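PDB 3CS3: sugar-binding transcriptional regulator, LacI family from Enterococcus faecalis, which probably acts as a DNA-binding transcriptional repressor of the LacI family, with a C-terminal domain that is likely to bind a sugar effector. Local coordinates for residues H81-L86 / R93-V98; V121-G126 / Y151-G156; I228-H233 / E255-R260. One frame throughout, in Å; residues are numbered along the deposited sequence.

Interaction 1 of 3, residues H81-L86 / R93-V98; sequences HSIVVL and RNIRQV. With SO4 (sulfate ion), chain B; SO4 (sulfate ion), chain E.
Val-85 is held to strand 95-98 through both its N-H and its C=O. Its N donates to Arg-96 O at 2.8 Å, and its O accepts from Val-98 N at 2.9 Å. Ile-83 repeats the pattern: its N bonds to Asn-94 O and its O receives Arg-96 N. All four bonds are close to straight. CA-H groups lean on the same carbonyls, as between Ile-95 CA and Ile-83 O.

One side-chain bond joins the segments. Ser-82 OG donates to Asn-94 OD1 at 3.2 Å, from about 45° above the amide carbonyl plane. Arg-96 bends at its second torsion (chi2 -63°), and its end leads away from 81-86. Its NH1 bonds to Ile-95 O. Arg-96 NH1 also lies 2.8 Å from O3 of the chain B sulfate. NH2 binds both that sulfate and the chain E sulfate. Asn-94 N also donates to the chain B sulfate. Both ions probably come from the crystallisation liquor.

Packing differs by face. Val-85 CG2 meets Ile-95 CG2 at 4.0 Å on the face where Ile-83 lies against helix 70-78. On the other face Val-84 CG1 touches Val-98 CG2 at 3.8 Å, and Leu-86 CD2 lies alongside Val-98 CB, near helix 232-247. Two parallel strands between helical layers are characteristic of the alpha/beta subdomains of the periplasmic binding protein-like fold.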
loop_
_atom_site.group_PDB
_atom_site.type_symbol
_atom_site.label_atom_id
_atom_site.label_comp_id
_atom_site.label_asym_id
_atom_site.label_seq_id
_atom_site.Cartn_x
_atom_site.Cartn_y
_atom_site.Cartn_z
ATOM N N HIS A 81 12.638 7.683 24.835
ATOM C CA HIS A 81 12.240 6.774 23.757
ATOM C C HIS A 81 13.358 6.556 22.747
ATOM O O HIS A 81 14.046 7.499 22.354
ATOM C CB HIS A 81 10.999 7.284 23.032
ATOM C CG HIS A 81 9.784 7.379 23.899
ATOM N ND1 HIS A 81 9.430 8.537 24.556
ATOM C CD2 HIS A 81 8.833 6.466 24.203
ATOM C CE1 HIS A 81 8.314 8.332 25.233
ATOM N NE2 HIS A 81 7.932 7.082 25.037
ATOM N N SER A 82 13.522 5.304 22.330
ATOM C CA SER A 82 14.514 4.940 21.323
ATOM C C SER A 82 13.936 5.085 19.925
ATOM O O SER A 82 12.777 4.751 19.697
ATOM C CB SER A 82 14.979 3.508 21.550
ATOM O OG SER A 82 15.761 3.440 22.721
ATOM N N ILE A 83 14.741 5.585 18.988
ATOM C CA ILE A 83 14.275 5.816 17.616
ATOM C C ILE A 83 15.246 5.281 16.554
ATOM O O ILE A 83 16.448 5.480 16.648
ATOM C CB ILE A 83 13.970 7.326 17.360
ATOM C CG1 ILE A 83 12.881 7.831 18.311
ATOM C CG2 ILE A 83 13.493 7.551 15.930
ATOM C CD1 ILE A 83 12.970 9.286 18.617
ATOM N N VAL A 84 14.711 4.585 15.556
ATOM C CA VAL A 84 15.475 4.257 14.353
ATOM C C VAL A 84 14.928 5.051 13.158
ATOM O O VAL A 84 13.741 4.990 12.847
ATOM C CB VAL A 84 15.502 2.733 14.073
ATOM C CG1 VAL A 84 16.209 2.435 12.769
ATOM C CG2 VAL A 84 16.220 2.013 15.205
ATOM N N VAL A 85 15.797 5.833 12.526
ATOM C CA VAL A 85 15.423 6.581 11.333
ATOM C C VAL A 85 15.855 5.844 10.070
ATOM O O VAL A 85 16.940 5.256 10.010
ATOM C CB VAL A 85 15.956 8.045 11.341
ATOM C CG1 VAL A 85 15.171 8.891 12.332
ATOM C CG2 VAL A 85 17.437 8.097 11.650
ATOM N N LEU A 86 14.974 5.864 9.078
ATOM C CA LEU A 86 15.192 5.176 7.817
ATOM C C LEU A 86 15.301 6.184 6.678
ATOM O O LEU A 86 15.414 5.810 5.512
ATOM C CB LEU A 86 14.028 4.221 7.536
ATOM C CG LEU A 86 13.565 3.176 8.556
ATOM C CD1 LEU A 86 12.627 2.209 7.856
ATOM C CD2 LEU A 86 14.718 2.409 9.191
ATOM N N ARG A 93 22.030 10.930 20.584
ATOM C CA ARG A 93 21.961 9.675 21.322
ATOM C C ARG A 93 20.507 9.213 21.373
ATOM O O ARG A 93 19.591 10.037 21.283
ATOM C CB ARG A 93 22.563 9.806 22.730
ATOM C CG ARG A 93 21.921 10.863 23.625
ATOM C CD ARG A 93 22.169 10.560 25.094
ATOM N NE ARG A 93 21.434 9.375 25.539
ATOM C CZ ARG A 93 21.540 8.824 26.747
ATOM N NH1 ARG A 93 20.823 7.748 27.045
ATOM N NH2 ARG A 93 22.358 9.341 27.657
ATOM N N ASN A 94 20.316 7.899 21.497
ATOM C CA ASN A 94 18.999 7.241 21.402
ATOM C C ASN A 94 18.412 7.127 19.989
ATOM O O ASN A 94 17.303 6.626 19.816
ATOM C CB ASN A 94 17.968 7.840 22.375
ATOM C CG ASN A 94 17.776 6.997 23.611
ATOM O OD1 ASN A 94 17.838 5.764 23.558
ATOM N ND2 ASN A 94 17.523 7.658 24.734
ATOM N N ILE A 95 19.155 7.590 18.984
ATOM C CA ILE A 95 18.733 7.449 17.596
ATOM C C ILE A 95 19.778 6.692 16.774
ATOM O O ILE A 95 20.973 6.936 16.910
ATOM C CB ILE A 95 18.370 8.814 16.937
ATOM C CG1 ILE A 95 17.477 9.651 17.872
ATOM C CG2 ILE A 95 17.651 8.589 15.604
ATOM C CD1 ILE A 95 17.218 11.072 17.408
ATOM N N ARG A 96 19.320 5.749 15.953
ATOM C CA ARG A 96 20.180 5.051 14.999
ATOM C C ARG A 96 19.617 5.143 13.590
ATOM O O ARG A 96 18.458 5.503 13.417
ATOM C CB ARG A 96 20.360 3.588 15.399
ATOM C CG ARG A 96 21.102 3.404 16.707
ATOM C CD ARG A 96 22.541 3.944 16.656
ATOM N NE ARG A 96 23.240 3.538 17.870
ATOM C CZ ARG A 96 23.303 4.271 18.978
ATOM N NH1 ARG A 96 22.741 5.473 19.021
ATOM N NH2 ARG A 96 23.935 3.803 20.044
ATOM N N GLN A 97 20.436 4.807 12.593
ATOM C CA GLN A 97 20.051 4.914 11.183
ATOM C C GLN A 97 20.105 3.573 10.484
ATOM O O GLN A 97 21.085 2.848 10.617
ATOM C CB GLN A 97 20.990 5.852 10.426
ATOM C CG GLN A 97 21.241 7.200 11.059
ATOM C CD GLN A 97 22.538 7.834 10.571
ATOM O OE1 GLN A 97 22.984 8.841 11.116
ATOM N NE2 GLN A 97 23.147 7.247 9.539
ATOM N N VAL A 98 19.055 3.238 9.740
ATOM C CA VAL A 98 19.130 2.147 8.762
ATOM C C VAL A 98 18.707 2.713 7.410
ATOM O O VAL A 98 17.520 2.804 7.102
ATOM C CB VAL A 98 18.282 0.896 9.139
ATOM C CG1 VAL A 98 18.570 -0.245 8.165
ATOM C CG2 VAL A 98 18.579 0.436 10.554
HETATM S S SO4 B . 23.085 5.895 22.726
HETATM O O1 SO4 B . 23.499 6.709 23.863
HETATM O O2 SO4 B . 21.654 5.623 22.829
HETATM O O3 SO4 B . 23.372 6.617 21.491
HETATM O O4 SO4 B . 23.814 4.630 22.735
HETATM S S SO4 E . 26.436 1.535 19.131
HETATM O O1 SO4 E . 26.286 2.155 17.818
HETATM O O2 SO4 E . 25.123 1.188 19.668
HETATM O O3 SO4 E . 27.247 0.327 19.014
HETATM O O4 SO4 E . 27.094 2.482 20.027
#

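Interaction 2 of 3, residues V121-G126 / Y151-G156; sequences VLLLSG and YEIIQG
Leu-123 is bonded to the edge strand through both its backbone N and its O. Its N donates to Glu-152 O at 2.8 Å in an almost straight bond (177°). Its O accepts Ile-154 N, also at 2.8 Å, but this donor sits above the carbonyl plane. Ser-125 N then bonds to Ile-154 O at 3.0 Å, and Glu-152 N makes a longer bond to Val-121 O. The strands run parallel, with axes 22° apart.

At the C-terminal end, Ser-125 OG bonds within its own segment, to the next residue. It lies between its backbone N and carbonyl carbon (chi1 71°) and donates to Gly-126 O at 3.2 Å, in the carbonyl plane and on a lone pair.

The side chains alternate between two faces. On one, Leu-123 CD1 reaches between two neighbours on the edge strand. It meets Tyr-151 CD2 at 4.0 Å, coming obliquely to the ring, and Ile-153 CG1 at 4.1 Å. On the other, the Leu-122 and Ile-154 side chains cross at a slant, with Leu-122 CD2 3.6 Å from Ile-154 CD1. Leu-124 CD1 lies further along this face, near Ile-154 CG2.

These strands and helix 131-146 form a beta-alpha-beta unit. Helix 131-146 packs on the face of Val-121 and Tyr-151, and helix 102-115 also reaches Val-121 and Leu-123 there. Helix 160-170 packs against Leu-122, Leu-124 and Ile-154 on the opposite face. Strand 151-155 is outermost in its four-stranded parallel sheet within the chain, whereas 121-125 has strand 179-183 as its other neighbour.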
loop_
_atom_site.group_PDB
_atom_site.type_symbol
_atom_site.label_atom_id
_atom_site.label_comp_id
_atom_site.label_asym_id
_atom_site.label_seq_id
_atom_site.Cartn_x
_atom_site.Cartn_y
_atom_site.Cartn_z
ATOM N N VAL A 121 19.808 14.084 -19.516
ATOM C CA VAL A 121 19.111 13.249 -18.550
ATOM C C VAL A 121 18.173 14.122 -17.733
ATOM O O VAL A 121 18.585 15.135 -17.183
ATOM C CB VAL A 121 20.095 12.474 -17.639
ATOM C CG1 VAL A 121 19.350 11.719 -16.534
ATOM C CG2 VAL A 121 20.909 11.492 -18.461
ATOM N N LEU A 122 16.902 13.739 -17.677
ATOM C CA LEU A 122 15.930 14.446 -16.854
ATOM C C LEU A 122 15.824 13.751 -15.495
ATOM O O LEU A 122 15.570 12.550 -15.416
ATOM C CB LEU A 122 14.577 14.572 -17.578
ATOM C CG LEU A 122 14.582 15.525 -18.789
ATOM C CD1 LEU A 122 14.931 14.825 -20.101
ATOM C CD2 LEU A 122 13.262 16.228 -18.948
ATOM N N LEU A 123 16.070 14.509 -14.431
ATOM C CA LEU A 123 16.131 13.957 -13.085
ATOM C C LEU A 123 14.855 14.282 -12.333
ATOM O O LEU A 123 14.698 15.381 -11.804
ATOM C CB LEU A 123 17.363 14.475 -12.322
ATOM C CG LEU A 123 18.769 14.224 -12.893
ATOM C CD1 LEU A 123 19.804 15.086 -12.170
ATOM C CD2 LEU A 123 19.172 12.746 -12.836
ATOM N N LEU A 124 13.936 13.321 -12.309
ATOM C CA LEU A 124 12.675 13.471 -11.591
ATOM C C LEU A 124 12.912 13.104 -10.126
ATOM O O LEU A 124 13.004 11.925 -9.766
ATOM C CB LEU A 124 11.588 12.605 -12.244
ATOM C CG LEU A 124 10.144 12.585 -11.724
ATOM C CD1 LEU A 124 9.615 13.971 -11.328
ATOM C CD2 LEU A 124 9.237 11.926 -12.766
ATOM N N SER A 125 13.042 14.130 -9.296
ATOM C CA SER A 125 13.423 13.945 -7.910
ATOM C C SER A 125 12.206 13.907 -7.006
ATOM O O SER A 125 11.102 14.240 -7.434
ATOM C CB SER A 125 14.388 15.053 -7.460
ATOM O OG SER A 125 13.728 16.298 -7.347
ATOM N N GLY A 126 12.417 13.487 -5.761
ATOM C CA GLY A 126 11.417 13.641 -4.717
ATOM C C GLY A 126 11.584 14.996 -4.048
ATOM O O GLY A 126 12.146 15.919 -4.644
ATOM N N TYR A 151 21.747 18.021 -17.777
ATOM C CA TYR A 151 20.615 17.549 -17.007
ATOM C C TYR A 151 19.629 18.661 -16.665
ATOM O O TYR A 151 19.990 19.837 -16.616
ATOM C CB TYR A 151 21.072 16.809 -15.732
ATOM C CG TYR A 151 21.815 17.646 -14.695
ATOM C CD1 TYR A 151 23.197 17.540 -14.546
ATOM C CD2 TYR A 151 21.129 18.518 -13.846
ATOM C CE1 TYR A 151 23.879 18.288 -13.586
ATOM C CE2 TYR A 151 21.800 19.279 -12.899
ATOM C CZ TYR A 151 23.172 19.164 -12.775
ATOM O OH TYR A 151 23.825 19.911 -11.820
ATOM N N GLU A 152 18.383 18.265 -16.433
ATOM C CA GLU A 152 17.378 19.133 -15.840
ATOM C C GLU A 152 16.785 18.407 -14.632
ATOM O O GLU A 152 16.479 17.218 -14.708
ATOM C CB GLU A 152 16.291 19.481 -16.862
ATOM C CG GLU A 152 15.284 20.511 -16.359
ATOM C CD GLU A 152 14.500 21.186 -17.472
ATOM O OE1 GLU A 152 14.122 20.515 -18.459
ATOM O OE2 GLU A 152 14.252 22.403 -17.346
ATOM N N ILE A 153 16.644 19.128 -13.524
ATOM C CA ILE A 153 16.050 18.604 -12.300
ATOM C C ILE A 153 14.580 19.003 -12.253
ATOM O O ILE A 153 14.249 20.190 -12.289
ATOM C CB ILE A 153 16.782 19.143 -11.037
ATOM C CG1 ILE A 153 18.234 18.658 -11.014
ATOM C CG2 ILE A 153 16.045 18.734 -9.752
ATOM C CD1 ILE A 153 19.116 19.385 -10.026
ATOM N N ILE A 154 13.701 18.005 -12.184
ATOM C CA ILE A 154 12.263 18.249 -12.102
ATOM C C ILE A 154 11.747 17.785 -10.753
ATOM O O ILE A 154 11.893 16.619 -10.390
ATOM C CB ILE A 154 11.507 17.571 -13.259
ATOM C CG1 ILE A 154 11.973 18.162 -14.587
ATOM C CG2 ILE A 154 9.995 17.756 -13.116
ATOM C CD1 ILE A 154 11.988 17.181 -15.689
ATOM N N GLN A 155 11.157 18.724 -10.015
ATOM C CA GLN A 155 10.686 18.502 -8.653
ATOM C C GLN A 155 9.416 17.653 -8.614
ATOM O O GLN A 155 8.446 17.935 -9.322
ATOM C CB GLN A 155 10.443 19.849 -7.964
ATOM C CG GLN A 155 10.349 19.789 -6.440
ATOM C CD GLN A 155 11.680 19.482 -5.765
ATOM O OE1 GLN A 155 12.720 20.058 -6.098
ATOM N NE2 GLN A 155 11.646 18.575 -4.800
ATOM N N GLY A 156 9.452 16.603 -7.796
ATOM C CA GLY A 156 8.287 15.769 -7.497
ATOM C C GLY A 156 8.210 15.579 -5.997
ATOM O O GLY A 156 8.879 16.292 -5.249
#

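Interaction 3 of 3, residues I228-H233 / E255-R260; sequences IAYSKH and EHIYTR. With SO4 (sulfate ion), chain D; SO4 (sulfate ion), chain C.
Ala-229 and Arg-260 form an antiparallel hydrogen-bonded pair in the region linking the two subdomains of the periplasmic binding protein-like fold. Backbone bonds come first: Ala-229 N donates to Arg-260 O at 2.7 Å, and Arg-260 N returns a bond to Ala-229 O at 2.9 Å. Beyond this pair a water bridges the two segments, accepting from Ser-231 N and donating to Tyr-258 O.

Carbon contacts flank the pair. Ile-228 CG2 touches Thr-259 CB at 3.5 Å. Tyr-230 CB rests on Ile-257 CG2 at 3.9 Å. The Tyr-230 hydroxyl is hydrogen-bonded to Asp-213, its ring meets Trp-235 at about 90°, and a glycerol lies about 4 Å from its side chain.

Sulfates, probably from the crystallisation liquor, sit beyond the touching residues. At the start of helix 232-247, the chain D sulfate accepts from His-233 N. The chain C sulfate is held by His-256 N and ND1. Tyr-258 OH donates to O1 of the chain C sulfate at 2.6 Å.

The Arg-260 side chain returns to the contact. CG lies between its backbone N and carbonyl carbon (chi1 74°), and the chain runs extended to NE. One face of its guanidinium lies against Ala-229 CB, 3.8 Å from Arg-260 NH1.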
loop_
_atom_site.group_PDB
_atom_site.type_symbol
_atom_site.label_atom_id
_atom_site.label_comp_id
_atom_site.label_asym_id
_atom_site.label_seq_id
_atom_site.Cartn_x
_atom_site.Cartn_y
_atom_site.Cartn_z
ATOM N N ILE A 228 16.252 0.244 -9.542
ATOM C CA ILE A 228 17.250 -0.079 -8.530
ATOM C C ILE A 228 16.575 -0.851 -7.395
ATOM O O ILE A 228 15.639 -0.366 -6.763
ATOM C CB ILE A 228 17.942 1.189 -7.987
ATOM C CG1 ILE A 228 18.534 2.044 -9.131
ATOM C CG2 ILE A 228 18.984 0.820 -6.954
ATOM C CD1 ILE A 228 19.719 1.417 -9.878
ATOM N N ALA A 229 17.061 -2.062 -7.161
ATOM C CA ALA A 229 16.457 -2.984 -6.219
ATOM C C ALA A 229 17.274 -3.117 -4.959
ATOM O O ALA A 229 18.491 -2.999 -4.985
ATOM C CB ALA A 229 16.299 -4.339 -6.854
ATOM N N TYR A 230 16.579 -3.375 -3.859
ATOM C CA TYR A 230 17.190 -3.696 -2.580
ATOM C C TYR A 230 16.223 -4.631 -1.846
ATOM O O TYR A 230 15.052 -4.746 -2.229
ATOM C CB TYR A 230 17.469 -2.413 -1.776
ATOM C CG TYR A 230 16.309 -1.436 -1.732
ATOM C CD1 TYR A 230 16.221 -0.380 -2.643
ATOM C CD2 TYR A 230 15.297 -1.566 -0.775
ATOM C CE1 TYR A 230 15.143 0.517 -2.607
ATOM C CE2 TYR A 230 14.226 -0.678 -0.727
ATOM C CZ TYR A 230 14.154 0.360 -1.643
ATOM O OH TYR A 230 13.091 1.229 -1.580
ATOM N N SER A 231 16.702 -5.312 -0.812
ATOM C CA SER A 231 15.820 -6.152 -0.007
ATOM C C SER A 231 15.007 -5.301 0.969
ATOM O O SER A 231 15.552 -4.779 1.953
ATOM C CB SER A 231 16.619 -7.211 0.749
ATOM O OG SER A 231 15.748 -8.171 1.324
ATOM N N LYS A 232 13.710 -5.157 0.693
ATOM C CA LYS A 232 12.816 -4.407 1.579
ATOM C C LYS A 232 12.533 -5.153 2.885
ATOM O O LYS A 232 12.389 -4.523 3.935
ATOM C CB LYS A 232 11.494 -4.072 0.899
ATOM C CG LYS A 232 11.594 -3.287 -0.391
ATOM C CD LYS A 232 11.404 -4.216 -1.571
ATOM C CE LYS A 232 10.594 -3.571 -2.661
ATOM N NZ LYS A 232 10.695 -4.387 -3.896
ATOM N N HIS A 233 12.453 -6.485 2.801
ATOM C CA HIS A 233 12.259 -7.349 3.965
ATOM C C HIS A 233 13.390 -7.169 4.969
ATOM O O HIS A 233 13.147 -7.070 6.174
ATOM C CB HIS A 233 12.181 -8.828 3.553
ATOM C CG HIS A 233 10.867 -9.238 2.958
ATOM N ND1 HIS A 233 9.655 -8.961 3.555
ATOM C CD2 HIS A 233 10.580 -9.942 1.837
ATOM C CE1 HIS A 233 8.678 -9.457 2.816
ATOM N NE2 HIS A 233 9.212 -10.057 1.767
ATOM N N GLU A 255 23.545 1.252 9.986
ATOM C CA GLU A 255 23.842 0.395 8.847
ATOM C C GLU A 255 23.244 0.930 7.552
ATOM O O GLU A 255 22.384 1.811 7.572
ATOM C CB GLU A 255 23.312 -1.017 9.097
ATOM C CG GLU A 255 24.218 -1.869 9.969
ATOM C CD GLU A 255 23.789 -3.319 10.029
ATOM O OE1 GLU A 255 23.564 -3.934 8.963
ATOM O OE2 GLU A 255 23.697 -3.853 11.151
ATOM N N HIS A 256 23.715 0.390 6.429
ATOM C CA HIS A 256 23.154 0.697 5.123
ATOM C C HIS A 256 22.568 -0.549 4.493
ATOM O O HIS A 256 22.983 -1.674 4.805
ATOM C CB HIS A 256 24.197 1.319 4.183
ATOM C CG HIS A 256 24.566 2.722 4.542
ATOM N ND1 HIS A 256 25.579 3.020 5.426
ATOM C CD2 HIS A 256 24.039 3.909 4.157
ATOM C CE1 HIS A 256 25.669 4.332 5.562
ATOM N NE2 HIS A 256 24.744 4.894 4.806
ATOM N N ILE A 257 21.595 -0.327 3.614
ATOM C CA ILE A 257 20.969 -1.377 2.828
ATOM C C ILE A 257 21.442 -1.206 1.385
ATOM O O ILE A 257 21.230 -0.155 0.774
ATOM C CB ILE A 257 19.418 -1.307 2.946
ATOM C CG1 ILE A 257 18.975 -1.563 4.400
ATOM C CG2 ILE A 257 18.717 -2.251 1.946
ATOM C CD1 ILE A 257 19.312 -2.957 4.957
ATOM N N TYR A 258 22.099 -2.233 0.850
ATOM C CA TYR A 258 22.785 -2.099 -0.436
ATOM C C TYR A 258 21.914 -2.490 -1.617
ATOM O O TYR A 258 20.941 -3.232 -1.466
ATOM C CB TYR A 258 24.158 -2.793 -0.414
ATOM C CG TYR A 258 25.099 -2.092 0.546
ATOM C CD1 TYR A 258 25.717 -0.897 0.184
ATOM C CD2 TYR A 258 25.328 -2.588 1.835
ATOM C CE1 TYR A 258 26.559 -0.224 1.058
ATOM C CE2 TYR A 258 26.172 -1.912 2.729
ATOM C CZ TYR A 258 26.785 -0.736 2.328
ATOM O OH TYR A 258 27.626 -0.052 3.180
ATOM N N THR A 259 22.259 -1.952 -2.783
ATOM C CA THR A 259 21.387 -1.977 -3.954
ATOM C C THR A 259 22.013 -2.642 -5.184
ATOM O O THR A 259 23.225 -2.864 -5.242
ATOM C CB THR A 259 20.967 -0.542 -4.358
ATOM O OG1 THR A 259 22.131 0.217 -4.704
ATOM C CG2 THR A 259 20.219 0.172 -3.230
ATOM N N ARG A 260 21.164 -2.941 -6.165
ATOM C CA ARG A 260 21.586 -3.456 -7.462
ATOM C C ARG A 260 20.652 -2.948 -8.558
ATOM O O ARG A 260 19.468 -2.699 -8.309
ATOM C CB ARG A 260 21.647 -4.990 -7.460
ATOM C CG ARG A 260 20.304 -5.708 -7.481
ATOM C CD ARG A 260 20.436 -7.177 -7.089
ATOM N NE ARG A 260 19.345 -7.989 -7.634
ATOM C CZ ARG A 260 18.161 -8.174 -7.050
ATOM N NH1 ARG A 260 17.883 -7.608 -5.879
ATOM N NH2 ARG A 260 17.246 -8.934 -7.643
HETATM S S SO4 D . 12.116 -8.183 -0.928
HETATM O O1 SO4 D . 12.140 -9.624 -1.159
HETATM O O2 SO4 D . 12.872 -7.891 0.284
HETATM O O3 SO4 D . 12.723 -7.498 -2.066
HETATM O O4 SO4 D . 10.736 -7.728 -0.766
HETATM S S SO4 C . 27.412 -0.488 6.737
HETATM O O1 SO4 C . 28.178 -0.936 5.586
HETATM O O2 SO4 C . 28.089 -0.865 7.974
HETATM O O3 SO4 C . 27.249 0.964 6.720
HETATM O O4 SO4 C . 26.111 -1.141 6.654
HETATM O O HOH W 1 19.436 -5.484 -0.251
#

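Interactions 1 and 2 are buried parallel strand pairs in separate sheets, on opposite sides of the chain's centre. Their centres are about 30 Å apart, and they do not touch. Interaction 3 is partly buried and lies nearer that centre. It shares the sheet of interaction 1, since strands 95-100 and 255-262 are neighbours there. Gln-97 O and Glu-255 N, 3.0 Å apart, probably form a hydrogen bond between interactions 1 and 3. Regular backbone bonding and aliphatic packing dominate the first two contacts. Interaction 3 has one antiparallel pair, then a water bridge where the segments diverge. Sulfates accompany interactions 1 and 3, at polar groups beside the strand pairing.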